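Long-range contacts in dihydroorotase (Saccharomyces cerevisiae S288C, PDB 6L0A), which catalyses the zinc-dependent interconversion of N-carbamoyl-L-aspartate and (S)-dihydroorotate, the third step of de novo pyrimidine biosynthesis: residues V35-I40 with K67-M72; Q45-T50 with S73-K78; L84-A89 with Q128-V133; N173-L178 with F311-D316. All coordinates share one frame; numbering follows the deposited sequence.

Contact 1 (V35-I40 with K67-M72); sequences VSIAYI and KTTFLM
A38 and F70 pair at the middle of a parallel ladder between strands 37-40 and 69-71, the two strands of a beta-alpha-beta unit of the TIM barrel whose connecting helix is 51-64. Four nearly straight backbone bonds hold it: T69 N to S36 O, A38 N to T69 O, L71 N to A38 O and I40 N to L71 O, the last at 2.8 Å. Packing is dense along the strands. I37 CG2 rests on L71 CD1 at 3.9 Å; on that same face CG of Y39 stands anti to the backbone N (chi1 -175°), which brings the ring's CD1 edge to L71 CB at 3.7 Å. With only an alanine at Y39, N135 OD1 is likely to lose its hydroxyl partner and L71 CB the ring edge beside it. Across the sheet I40 CG1 meets F70 CD1 at 3.7 Å, while I40 CB runs alongside M72 SD, with Y57 and L61 against them. Before the strands, at V35-S36 and K67-T68, the contact is looser and wetter: one water links V35 O to T68 OG1. A second joins S36 OG and K67 O to T69 OG1, which it meets at 2.7 Å; T69 OG1 also accepts a hydrogen bond from A320 N.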
loop_
_atom_site.group_PDB
_atom_site.type_symbol
_atom_site.label_atom_id
_atom_site.label_comp_id
_atom_site.label_asym_id
_atom_site.label_seq_id
_atom_site.Cartn_x
_atom_site.Cartn_y
_atom_site.Cartn_z
ATOM N N VAL C 35 21.973 -5.518 -20.265
ATOM C CA VAL C 35 20.930 -5.425 -21.288
ATOM C C VAL C 35 21.528 -4.840 -22.559
ATOM O O VAL C 35 22.113 -3.750 -22.536
ATOM C CB VAL C 35 19.749 -4.565 -20.797
ATOM C CG1 VAL C 35 18.805 -4.246 -21.943
ATOM C CG2 VAL C 35 19.027 -5.275 -19.650
ATOM N N SER C 36 21.351 -5.551 -23.673
ATOM C CA SER C 36 21.840 -5.106 -24.974
ATOM C C SER C 36 20.815 -4.268 -25.728
ATOM O O SER C 36 21.180 -3.276 -26.370
ATOM C CB SER C 36 22.230 -6.323 -25.823
ATOM O OG SER C 36 22.501 -5.923 -27.157
ATOM N N ILE C 37 19.539 -4.649 -25.634
ATOM C CA ILE C 37 18.441 -4.065 -26.397
ATOM C C ILE C 37 17.423 -3.507 -25.403
ATOM O O ILE C 37 17.004 -4.223 -24.491
ATOM C CB ILE C 37 17.767 -5.110 -27.304
ATOM C CG1 ILE C 37 18.768 -5.712 -28.297
ATOM C CG2 ILE C 37 16.578 -4.499 -28.045
ATOM C CD1 ILE C 37 18.399 -7.131 -28.722
ATOM N N ALA C 38 17.021 -2.250 -25.592
ATOM C CA ALA C 38 16.070 -1.579 -24.705
ATOM C C ALA C 38 14.912 -0.993 -25.506
ATOM O O ALA C 38 15.133 -0.297 -26.501
ATOM C CB ALA C 38 16.759 -0.458 -23.919
ATOM N N TYR C 39 13.682 -1.246 -25.058
ATOM C CA TYR C 39 12.502 -0.601 -25.620
ATOM C C TYR C 39 12.148 0.584 -24.730
ATOM O O TYR C 39 11.802 0.392 -23.560
ATOM C CB TYR C 39 11.336 -1.575 -25.705
ATOM C CG TYR C 39 10.097 -1.030 -26.397
ATOM C CD1 TYR C 39 10.125 -0.670 -27.732
ATOM C CD2 TYR C 39 8.891 -0.914 -25.711
ATOM C CE1 TYR C 39 8.977 -0.189 -28.381
ATOM C CE2 TYR C 39 7.740 -0.433 -26.342
ATOM C CZ TYR C 39 7.798 -0.078 -27.684
ATOM O OH TYR C 39 6.670 0.383 -28.336
ATOM N N ILE C 40 12.234 1.791 -25.283
ATOM C CA ILE C 40 12.238 3.038 -24.517
ATOM C C ILE C 40 10.825 3.598 -24.429
ATOM O O ILE C 40 10.196 3.897 -25.451
ATOM C CB ILE C 40 13.183 4.072 -25.150
ATOM C CG1 ILE C 40 14.606 3.514 -25.209
ATOM C CG2 ILE C 40 13.130 5.407 -24.409
ATOM C CD1 ILE C 40 15.255 3.313 -23.814
ATOM N N LYS C 67 26.757 1.466 -27.518
ATOM C CA LYS C 67 26.649 0.029 -27.730
ATOM C C LYS C 67 25.270 -0.535 -27.405
ATOM O O LYS C 67 25.065 -1.745 -27.533
ATOM C CB LYS C 67 27.715 -0.707 -26.910
ATOM C CG LYS C 67 29.131 -0.185 -27.166
ATOM C CD LYS C 67 30.172 -0.952 -26.360
ATOM C CE LYS C 67 31.553 -0.317 -26.528
ATOM N NZ LYS C 67 32.623 -1.098 -25.849
ATOM N N THR C 68 24.326 0.306 -26.996
ATOM C CA THR C 68 22.976 -0.127 -26.657
ATOM C C THR C 68 22.052 0.039 -27.858
ATOM O O THR C 68 22.103 1.051 -28.560
ATOM C CB THR C 68 22.459 0.681 -25.468
ATOM O OG1 THR C 68 23.322 0.438 -24.352
ATOM C CG2 THR C 68 21.045 0.281 -25.101
ATOM N N THR C 69 21.229 -0.971 -28.104
ATOM C CA THR C 69 20.269 -0.947 -29.203
ATOM C C THR C 69 18.946 -0.404 -28.682
ATOM O O THR C 69 18.361 -0.986 -27.767
ATOM C CB THR C 69 20.092 -2.350 -29.771
ATOM O OG1 THR C 69 21.344 -2.772 -30.343
ATOM C CG2 THR C 69 18.981 -2.378 -30.822
ATOM N N PHE C 70 18.479 0.700 -29.263
ATOM C CA PHE C 70 17.319 1.431 -28.760
ATOM C C PHE C 70 16.140 1.235 -29.703
ATOM O O PHE C 70 16.229 1.582 -30.884
ATOM C CB PHE C 70 17.634 2.917 -28.626
ATOM C CG PHE C 70 18.568 3.231 -27.505
ATOM C CD1 PHE C 70 18.154 3.093 -26.191
ATOM C CD2 PHE C 70 19.871 3.640 -27.758
ATOM C CE1 PHE C 70 19.007 3.366 -25.141
ATOM C CE2 PHE C 70 20.747 3.911 -26.707
ATOM C CZ PHE C 70 20.316 3.778 -25.396
ATOM N N LEU C 71 15.047 0.685 -29.182
ATOM C CA LEU C 71 13.775 0.599 -29.890
ATOM C C LEU C 71 12.829 1.614 -29.262
ATOM O O LEU C 71 12.703 1.658 -28.038
ATOM C CB LEU C 71 13.190 -0.803 -29.797
ATOM C CG LEU C 71 14.103 -1.969 -30.191
ATOM C CD1 LEU C 71 13.396 -3.305 -29.933
ATOM C CD2 LEU C 71 14.559 -1.841 -31.651
ATOM N N MET C 72 12.178 2.422 -30.090
ATOM C CA MET C 72 11.503 3.629 -29.629
ATOM C C MET C 72 9.990 3.485 -29.752
ATOM O O MET C 72 9.489 2.630 -30.486
ATOM C CB MET C 72 11.975 4.845 -30.425
ATOM C CG MET C 72 13.503 5.007 -30.475
ATOM S SD MET C 72 14.286 5.226 -28.851
ATOM C CE MET C 72 13.601 6.799 -28.324
HETATM O O HOH W 1 23.911 -2.218 -23.965
HETATM O O HOH W 2 23.228 -3.571 -28.573
#

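Contact 2 (Q45-T50 with S73-K78); sequences QPPITT and SFYLSK
I48 and F74 bring together two loops of the TIM barrel, which follow strands 37-40 and 69-71 at their C-terminal ends, where this fold carries its active site. The polar link is a single backbone hydrogen bond, Y75 N to I48 O at 2.9 Å and nearly straight; the same oxygen takes a CA-H...O contact from F74 CA at 3.5 Å. One CH-pi contact accompanies it. CG of Y75 is anti to the backbone N (chi1 -178°), which sets a ring face against P47 CB, 3.5 Å from the centroid and 17° off the normal; Y75 OH is hydrogen-bonded to N107 O. The remaining contacts are van der Waals. I48 CG2 approaches F74 CD1 at 4.1 Å, the side chains crossing at about a right angle, and F74 CE1 presents the ring edge to T50 O at 3.4 Å. T50 is the N-cap of helix 51-64, so F74 wedges beside the start of that helix, near V54. If F74 were cut back to a serine, the space beside I48 CG2 and the T50 carbonyl is likely to be left open. Farther along, T49 CG2 lies 3.4 Å from S77 OG, itself hydrogen-bonded to D79 N.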
loop_
_atom_site.group_PDB
_atom_site.type_symbol
_atom_site.label_atom_id
_atom_site.label_comp_id
_atom_site.label_asym_id
_atom_site.label_seq_id
_atom_site.Cartn_x
_atom_site.Cartn_y
_atom_site.Cartn_z
ATOM N N GLN C 45 7.651 14.584 -20.449
ATOM C CA GLN C 45 6.918 15.844 -20.372
ATOM C C GLN C 45 7.511 16.803 -21.397
ATOM O O GLN C 45 8.645 17.269 -21.211
ATOM C CB GLN C 45 7.003 16.453 -18.972
ATOM C CG GLN C 45 6.295 15.667 -17.875
ATOM C CD GLN C 45 6.215 16.459 -16.575
ATOM O OE1 GLN C 45 6.440 17.674 -16.558
ATOM N NE2 GLN C 45 5.897 15.777 -15.483
ATOM N N PRO C 46 6.825 17.094 -22.506
ATOM C CA PRO C 46 5.567 16.491 -22.937
ATOM C C PRO C 46 5.802 15.081 -23.448
ATOM O O PRO C 46 6.959 14.736 -23.705
ATOM C CB PRO C 46 5.101 17.412 -24.079
ATOM C CG PRO C 46 6.034 18.563 -24.075
ATOM C CD PRO C 46 7.300 18.084 -23.487
ATOM N N PRO C 47 4.733 14.297 -23.587
ATOM C CA PRO C 47 4.880 12.928 -24.098
ATOM C C PRO C 47 5.412 12.937 -25.519
ATOM O O PRO C 47 5.203 13.886 -26.279
ATOM C CB PRO C 47 3.453 12.369 -24.055
ATOM C CG PRO C 47 2.557 13.591 -23.982
ATOM C CD PRO C 47 3.343 14.607 -23.216
ATOM N N ILE C 48 6.082 11.849 -25.886
ATOM C CA ILE C 48 6.633 11.729 -27.232
ATOM C C ILE C 48 5.501 11.399 -28.197
ATOM O O ILE C 48 5.033 10.258 -28.254
ATOM C CB ILE C 48 7.724 10.661 -27.309
ATOM C CG1 ILE C 48 8.779 10.890 -26.233
ATOM C CG2 ILE C 48 8.309 10.667 -28.719
ATOM C CD1 ILE C 48 9.888 9.856 -26.284
ATOM N N THR C 49 5.090 12.389 -28.999
ATOM C CA THR C 49 4.004 12.199 -29.949
ATOM C C THR C 49 4.335 12.761 -31.325
ATOM O O THR C 49 3.430 12.883 -32.159
ATOM C CB THR C 49 2.716 12.855 -29.439
ATOM O OG1 THR C 49 2.898 14.280 -29.388
ATOM C CG2 THR C 49 2.359 12.344 -28.041
ATOM N N THR C 50 5.588 13.137 -31.580
ATOM C CA THR C 50 5.959 13.703 -32.868
ATOM C C THR C 50 7.220 13.032 -33.395
ATOM O O THR C 50 8.063 12.539 -32.636
ATOM C CB THR C 50 6.163 15.221 -32.785
ATOM O OG1 THR C 50 7.243 15.521 -31.894
ATOM C CG2 THR C 50 4.879 15.915 -32.309
ATOM N N SER C 73 9.263 4.348 -29.039
ATOM C CA SER C 73 7.809 4.297 -29.061
ATOM C C SER C 73 7.208 5.699 -29.067
ATOM O O SER C 73 7.832 6.686 -28.666
ATOM C CB SER C 73 7.243 3.538 -27.845
ATOM O OG SER C 73 7.651 4.186 -26.644
ATOM N N PHE C 74 5.966 5.757 -29.541
ATOM C CA PHE C 74 5.083 6.891 -29.338
ATOM C C PHE C 74 4.182 6.649 -28.127
ATOM O O PHE C 74 3.869 5.511 -27.767
ATOM C CB PHE C 74 4.187 7.126 -30.565
ATOM C CG PHE C 74 4.843 7.899 -31.687
ATOM C CD1 PHE C 74 5.886 8.785 -31.442
ATOM C CD2 PHE C 74 4.371 7.764 -32.982
ATOM C CE1 PHE C 74 6.464 9.512 -32.487
ATOM C CE2 PHE C 74 4.940 8.470 -34.032
ATOM C CZ PHE C 74 5.986 9.349 -33.789
ATOM N N TYR C 75 3.738 7.745 -27.530
ATOM C CA TYR C 75 2.739 7.748 -26.467
ATOM C C TYR C 75 1.355 7.865 -27.098
ATOM O O TYR C 75 1.140 8.718 -27.963
ATOM C CB TYR C 75 3.053 8.937 -25.567
ATOM C CG TYR C 75 2.250 9.217 -24.327
ATOM C CD1 TYR C 75 0.973 9.769 -24.400
ATOM C CD2 TYR C 75 2.818 9.032 -23.071
ATOM C CE1 TYR C 75 0.270 10.086 -23.240
ATOM C CE2 TYR C 75 2.128 9.348 -21.913
ATOM C CZ TYR C 75 0.857 9.867 -22.004
ATOM O OH TYR C 75 0.181 10.185 -20.848
ATOM N N LEU C 76 0.421 7.007 -26.690
ATOM C CA LEU C 76 -0.911 7.031 -27.307
ATOM C C LEU C 76 -1.669 8.255 -26.802
ATOM O O LEU C 76 -2.165 8.277 -25.673
ATOM C CB LEU C 76 -1.671 5.739 -27.017
ATOM C CG LEU C 76 -3.000 5.565 -27.792
ATOM C CD1 LEU C 76 -2.730 5.472 -29.273
ATOM C CD2 LEU C 76 -3.768 4.325 -27.341
ATOM N N SER C 77 -1.775 9.287 -27.634
ATOM C CA SER C 77 -2.343 10.548 -27.173
ATOM C C SER C 77 -3.393 11.058 -28.147
ATOM O O SER C 77 -3.507 10.588 -29.281
ATOM C CB SER C 77 -1.267 11.626 -26.965
ATOM O OG SER C 77 -1.049 12.396 -28.130
ATOM N N LYS C 78 -4.172 12.022 -27.656
ATOM C CA LYS C 78 -5.176 12.680 -28.487
ATOM C C LYS C 78 -4.604 13.244 -29.775
ATOM O O LYS C 78 -5.330 13.318 -30.774
ATOM C CB LYS C 78 -5.799 13.844 -27.690
ATOM C CG LYS C 78 -6.702 13.463 -26.545
ATOM C CD LYS C 78 -7.159 14.733 -25.847
ATOM C CE LYS C 78 -6.514 14.844 -24.494
ATOM N NZ LYS C 78 -6.814 13.618 -23.713
#

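Contact 3 (L84-A89 with Q128-V133); sequences LIHEAA and QEENLV
The imidazole of H86 meets two consecutive glutamates, and its bond to one of them is notably short: H86 ND1 donates to E130 OE2 at 2.5 Å. It joins helix 82-90 to the end of helix 121-130, two helices of the layer around the TIM barrel, away from the zinc site. The acceptor lies only 8° out of the ring plane and is reached through its anti lone pair, the side turned away from OE1. Ring and carboxylate are themselves strongly twisted, their planes 67° apart. Bending of the E130 chain at chi2 (-74°) swings the carboxylate alongside helix 82-90, where Q90 NE2 gives OE2 a second hydrogen bond. E129, extended and exposed, comes to another part of the same ring edge, its OE1 3.1 Å from H86 CE1. Two carboxylates this near would probably stabilise a protonated imidazole.

Behind the polar edge the contact becomes apolar. A89 CB packs on E130 CB at 3.6 Å, beside the hydrogen-bonded H86-E130 pair. The second helix stops here in a Schellman motif, N131 taking positive phi, and the turn swings L132 inward just before strand 133-136 begins. I85 also touches I123, A126 and M127 of helix 121-130, and its side chain crosses that of L132 at a slant. L132 CD1 makes the closest approaches: 3.7 Å to I85 CG2 and 4.1 Å to A89 CB.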
loop_
_atom_site.group_PDB
_atom_site.type_symbol
_atom_site.label_atom_id
_atom_site.label_comp_id
_atom_site.label_asym_id
_atom_site.label_seq_id
_atom_site.Cartn_x
_atom_site.Cartn_y
_atom_site.Cartn_z
ATOM N N LEU C 84 0.615 9.987 -39.160
ATOM C CA LEU C 84 1.865 10.044 -38.407
ATOM C C LEU C 84 2.361 8.649 -38.052
ATOM O O LEU C 84 3.572 8.404 -38.027
ATOM C CB LEU C 84 1.676 10.886 -37.148
ATOM C CG LEU C 84 2.848 10.864 -36.167
ATOM C CD1 LEU C 84 4.150 11.274 -36.865
ATOM C CD2 LEU C 84 2.571 11.752 -34.967
ATOM N N ILE C 85 1.443 7.723 -37.766
ATOM C CA ILE C 85 1.829 6.333 -37.536
ATOM C C ILE C 85 2.510 5.756 -38.775
ATOM O O ILE C 85 3.584 5.147 -38.694
ATOM C CB ILE C 85 0.597 5.500 -37.135
ATOM C CG1 ILE C 85 0.001 6.011 -35.819
ATOM C CG2 ILE C 85 0.945 4.011 -37.079
ATOM C CD1 ILE C 85 0.899 5.782 -34.593
ATOM N N HIS C 86 1.882 5.928 -39.942
ATOM C CA HIS C 86 2.476 5.450 -41.188
ATOM C C HIS C 86 3.828 6.112 -41.443
ATOM O O HIS C 86 4.799 5.444 -41.811
ATOM C CB HIS C 86 1.518 5.714 -42.356
ATOM C CG HIS C 86 0.310 4.825 -42.364
ATOM N ND1 HIS C 86 0.382 3.473 -42.607
ATOM C CD2 HIS C 86 -1.001 5.102 -42.161
ATOM C CE1 HIS C 86 -0.831 2.951 -42.552
ATOM N NE2 HIS C 86 -1.688 3.919 -42.276
ATOM N N GLU C 87 3.902 7.429 -41.248
ATOM C CA GLU C 87 5.141 8.164 -41.484
ATOM C C GLU C 87 6.263 7.671 -40.574
ATOM O O GLU C 87 7.370 7.369 -41.039
ATOM C CB GLU C 87 4.890 9.655 -41.277
ATOM C CG GLU C 87 6.100 10.535 -41.487
ATOM C CD GLU C 87 5.786 12.012 -41.295
ATOM O OE1 GLU C 87 5.311 12.384 -40.199
ATOM O OE2 GLU C 87 6.016 12.804 -42.237
ATOM N N ALA C 88 5.996 7.587 -39.264
ATOM C CA ALA C 88 7.021 7.146 -38.319
ATOM C C ALA C 88 7.438 5.710 -38.585
ATOM O O ALA C 88 8.619 5.367 -38.470
ATOM C CB ALA C 88 6.512 7.289 -36.884
ATOM N N ALA C 89 6.479 4.853 -38.939
ATOM C CA ALA C 89 6.786 3.451 -39.188
ATOM C C ALA C 89 7.691 3.296 -40.400
ATOM O O ALA C 89 8.685 2.560 -40.362
ATOM C CB ALA C 89 5.497 2.656 -39.387
ATOM N N GLN C 128 -1.650 -1.748 -37.084
ATOM C CA GLN C 128 -1.762 -3.125 -37.561
ATOM C C GLN C 128 -1.175 -3.264 -38.962
ATOM O O GLN C 128 -0.436 -4.215 -39.249
ATOM C CB GLN C 128 -3.230 -3.563 -37.537
ATOM C CG GLN C 128 -3.468 -5.040 -37.855
ATOM C CD GLN C 128 -4.915 -5.468 -37.622
ATOM O OE1 GLN C 128 -5.183 -6.437 -36.899
ATOM N NE2 GLN C 128 -5.854 -4.749 -38.235
ATOM N N GLU C 129 -1.473 -2.309 -39.836
ATOM C CA GLU C 129 -0.935 -2.355 -41.190
ATOM C C GLU C 129 0.582 -2.208 -41.208
ATOM O O GLU C 129 1.240 -2.714 -42.123
ATOM C CB GLU C 129 -1.578 -1.264 -42.039
ATOM C CG GLU C 129 -3.048 -1.483 -42.323
ATOM C CD GLU C 129 -3.716 -0.243 -42.881
ATOM O OE1 GLU C 129 -3.026 0.792 -43.029
ATOM O OE2 GLU C 129 -4.931 -0.296 -43.168
ATOM N N GLU C 130 1.158 -1.530 -40.219
ATOM C CA GLU C 130 2.595 -1.283 -40.207
ATOM C C GLU C 130 3.358 -2.279 -39.347
ATOM O O GLU C 130 4.579 -2.148 -39.209
ATOM C CB GLU C 130 2.887 0.148 -39.732
ATOM C CG GLU C 130 2.310 1.258 -40.613
ATOM C CD GLU C 130 3.069 1.451 -41.926
ATOM O OE1 GLU C 130 4.070 0.735 -42.171
ATOM O OE2 GLU C 130 2.653 2.324 -42.719
ATOM N N ASN C 131 2.669 -3.273 -38.774
ATOM C CA ASN C 131 3.287 -4.295 -37.930
ATOM C C ASN C 131 3.987 -3.673 -36.720
ATOM O O ASN C 131 5.070 -4.104 -36.319
ATOM C CB ASN C 131 4.256 -5.177 -38.725
ATOM C CG ASN C 131 4.520 -6.518 -38.040
ATOM O OD1 ASN C 131 3.750 -6.950 -37.173
ATOM N ND2 ASN C 131 5.615 -7.178 -38.419
ATOM N N LEU C 132 3.364 -2.654 -36.139
ATOM C CA LEU C 132 3.845 -2.027 -34.917
ATOM C C LEU C 132 3.194 -2.693 -33.709
ATOM O O LEU C 132 2.102 -3.259 -33.801
ATOM C CB LEU C 132 3.536 -0.529 -34.914
ATOM C CG LEU C 132 4.195 0.388 -35.956
ATOM C CD1 LEU C 132 3.606 1.784 -35.890
ATOM C CD2 LEU C 132 5.718 0.451 -35.745
ATOM N N VAL C 133 3.877 -2.613 -32.558
ATOM C CA VAL C 133 3.413 -3.268 -31.335
ATOM C C VAL C 133 2.573 -2.278 -30.543
ATOM O O VAL C 133 2.945 -1.114 -30.414
ATOM C CB VAL C 133 4.607 -3.772 -30.501
ATOM C CG1 VAL C 133 4.131 -4.290 -29.141
ATOM C CG2 VAL C 133 5.391 -4.839 -31.268
#

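Contact 4 (N173-L178 with F311-D316); sequences NLKIIL and FYEVKD
The F311 ring carries the aliphatic part of K175 over one face, K175 CD standing 4.2 Å from the centroid and 14° off the normal in a CH-pi contact. At its outer end F311 CZ reaches K175 CB at 3.7 Å, and obliquely to the ring I177 CG1 comes to 3.4 Å from F311 CE2. CG of F311 is anti to the backbone N (chi1 -170°), which turns the ring toward strand 175-178. The second ring, that of Y312, takes the tip of I177 obliquely: I177 CD1 lies 3.6 Å from Y312 CE1 and also close to the hydroxyl, which is bonded to N135 ND2.

Strand 175-178 belongs to the TIM barrel, with I176 turned to the surrounding helix 156-170 and K175 and I177 to the other side, where helix 300-312 ends. That end is a Schellman motif with E313, at positive phi, as its C-prime residue. The K175 chain, bent at chi3, delivers NZ to F311 O at 2.9 Å, in the carbonyl plane, where the negative end of the helix dipole would probably add to the attraction for the buried ammonium. NZ also reaches E313 OE2 at 2.8 Å in a salt bridge. The carboxylate is met on its anti side, with the ammonium 28° out of its plane; OE2 receives a further, weak bond from N131 ND2. A water accepts another hydrogen bond from NZ and donates weakly to Y312 O.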
loop_
_atom_site.group_PDB
_atom_site.type_symbol
_atom_site.label_atom_id
_atom_site.label_comp_id
_atom_site.label_asym_id
_atom_site.label_seq_id
_atom_site.Cartn_x
_atom_site.Cartn_y
_atom_site.Cartn_z
ATOM N N ASN C 173 -4.486 -9.198 -36.122
ATOM C CA ASN C 173 -3.115 -9.270 -36.610
ATOM C C ASN C 173 -2.175 -8.328 -35.875
ATOM O O ASN C 173 -0.967 -8.336 -36.149
ATOM C CB ASN C 173 -3.063 -8.971 -38.111
ATOM C CG ASN C 173 -3.792 -10.015 -38.934
ATOM O OD1 ASN C 173 -3.687 -11.215 -38.671
ATOM N ND2 ASN C 173 -4.542 -9.562 -39.934
ATOM N N LEU C 174 -2.694 -7.529 -34.946
ATOM C CA LEU C 174 -1.884 -6.559 -34.218
ATOM C C LEU C 174 -1.129 -7.245 -33.085
ATOM O O LEU C 174 -1.724 -7.964 -32.280
ATOM C CB LEU C 174 -2.788 -5.449 -33.673
ATOM C CG LEU C 174 -2.206 -4.333 -32.805
ATOM C CD1 LEU C 174 -1.174 -3.551 -33.595
ATOM C CD2 LEU C 174 -3.310 -3.410 -32.287
ATOM N N LYS C 175 0.184 -7.025 -33.021
ATOM C CA LYS C 175 0.949 -7.464 -31.863
ATOM C C LYS C 175 0.601 -6.579 -30.671
ATOM O O LYS C 175 0.682 -5.348 -30.753
ATOM C CB LYS C 175 2.450 -7.407 -32.164
ATOM C CG LYS C 175 2.931 -8.527 -33.084
ATOM C CD LYS C 175 4.454 -8.577 -33.188
ATOM C CE LYS C 175 5.002 -7.596 -34.224
ATOM N NZ LYS C 175 6.486 -7.725 -34.407
ATOM N N ILE C 176 0.174 -7.200 -29.574
ATOM C CA ILE C 176 -0.247 -6.480 -28.377
ATOM C C ILE C 176 0.488 -7.067 -27.184
ATOM O O ILE C 176 0.586 -8.292 -27.042
ATOM C CB ILE C 176 -1.771 -6.566 -28.159
ATOM C CG1 ILE C 176 -2.542 -5.955 -29.322
ATOM C CG2 ILE C 176 -2.179 -5.870 -26.857
ATOM C CD1 ILE C 176 -4.045 -6.200 -29.220
ATOM N N ILE C 177 0.995 -6.204 -26.314
ATOM C CA ILE C 177 1.640 -6.655 -25.093
ATOM C C ILE C 177 0.885 -6.105 -23.897
ATOM O O ILE C 177 0.680 -4.891 -23.787
ATOM C CB ILE C 177 3.118 -6.237 -25.018
ATOM C CG1 ILE C 177 3.902 -6.798 -26.205
ATOM C CG2 ILE C 177 3.726 -6.737 -23.698
ATOM C CD1 ILE C 177 5.357 -6.383 -26.216
ATOM N N LEU C 178 0.491 -6.995 -23.000
ATOM C CA LEU C 178 0.039 -6.585 -21.676
ATOM C C LEU C 178 1.294 -6.386 -20.834
ATOM O O LEU C 178 1.895 -7.348 -20.358
ATOM C CB LEU C 178 -0.896 -7.634 -21.082
ATOM C CG LEU C 178 -1.585 -7.266 -19.760
ATOM C CD1 LEU C 178 -2.406 -5.982 -19.859
ATOM C CD2 LEU C 178 -2.449 -8.420 -19.271
ATOM N N PHE C 311 9.562 -11.650 -30.638
ATOM C CA PHE C 311 8.292 -10.924 -30.706
ATOM C C PHE C 311 8.457 -9.574 -31.391
ATOM O O PHE C 311 7.601 -9.166 -32.185
ATOM C CB PHE C 311 7.723 -10.738 -29.290
ATOM C CG PHE C 311 6.316 -10.211 -29.259
ATOM C CD1 PHE C 311 5.241 -11.071 -29.353
ATOM C CD2 PHE C 311 6.068 -8.856 -29.139
ATOM C CE1 PHE C 311 3.931 -10.592 -29.332
ATOM C CE2 PHE C 311 4.775 -8.376 -29.116
ATOM C CZ PHE C 311 3.701 -9.252 -29.205
ATOM N N TYR C 312 9.528 -8.852 -31.076
ATOM C CA TYR C 312 9.764 -7.560 -31.698
ATOM C C TYR C 312 10.467 -7.706 -33.041
ATOM O O TYR C 312 10.709 -6.695 -33.711
ATOM C CB TYR C 312 10.589 -6.663 -30.772
ATOM C CG TYR C 312 9.758 -5.927 -29.733
ATOM C CD1 TYR C 312 9.454 -6.512 -28.505
ATOM C CD2 TYR C 312 9.271 -4.649 -29.990
ATOM C CE1 TYR C 312 8.680 -5.825 -27.556
ATOM C CE2 TYR C 312 8.516 -3.961 -29.058
ATOM C CZ TYR C 312 8.219 -4.553 -27.846
ATOM O OH TYR C 312 7.456 -3.855 -26.934
ATOM N N GLU C 313 10.796 -8.940 -33.420
ATOM C CA GLU C 313 11.458 -9.263 -34.686
ATOM C C GLU C 313 12.701 -8.401 -34.888
ATOM O O GLU C 313 12.868 -7.719 -35.901
ATOM C CB GLU C 313 10.482 -9.145 -35.860
ATOM C CG GLU C 313 9.286 -10.076 -35.668
ATOM C CD GLU C 313 8.207 -9.934 -36.747
ATOM O OE1 GLU C 313 8.512 -10.203 -37.924
ATOM O OE2 GLU C 313 7.079 -9.549 -36.400
ATOM N N VAL C 314 13.578 -8.435 -33.884
ATOM C CA VAL C 314 14.835 -7.700 -33.905
ATOM C C VAL C 314 15.804 -8.435 -34.819
ATOM O O VAL C 314 16.001 -9.646 -34.681
ATOM C CB VAL C 314 15.412 -7.572 -32.487
ATOM C CG1 VAL C 314 16.670 -6.708 -32.487
ATOM C CG2 VAL C 314 14.364 -6.992 -31.530
ATOM N N LYS C 315 16.407 -7.708 -35.749
ATOM C CA LYS C 315 17.332 -8.279 -36.717
ATOM C C LYS C 315 18.762 -7.893 -36.364
ATOM O O LYS C 315 19.015 -6.841 -35.771
ATOM C CB LYS C 315 17.004 -7.798 -38.135
ATOM C CG LYS C 315 15.552 -7.966 -38.541
ATOM C CD LYS C 315 15.113 -9.426 -38.480
ATOM C CE LYS C 315 13.690 -9.604 -39.007
ATOM N NZ LYS C 315 13.199 -11.011 -38.881
ATOM N N ASP C 316 19.707 -8.752 -36.765
ATOM C CA ASP C 316 21.116 -8.463 -36.525
ATOM C C ASP C 316 21.522 -7.104 -37.088
ATOM O O ASP C 316 22.416 -6.445 -36.541
ATOM C CB ASP C 316 21.987 -9.567 -37.126
ATOM C CG ASP C 316 23.054 -10.064 -36.161
ATOM O OD1 ASP C 316 23.676 -11.106 -36.459
ATOM O OD2 ASP C 316 23.273 -9.421 -35.107
HETATM O O HOH W 3 7.987 -5.161 -34.834
#

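In the fold
Along the chain, contacts 1 and 2 interleave: strand 37-40 and its following loop pair in turn with strand 69-71 and its following loop, so contact 2 continues contact 1 toward the active-site end, their centres 19 Å apart. Contact 3 comes next, its centre 14 Å from that of contact 2, with F74 packing on L84 and A88 of helix 82-90. Contact 4 closes the longest span, its centre 12 Å from that of contact 3 and 14 Å from that of contact 1; the bond of Q128 OE1 to N173 N and the meeting of the Y39 and Y312 rings make these junctions. The four join into one connected part of the barrel, contacts 1, 2 and 4 nearer the zinc site and contact 3 on the outside.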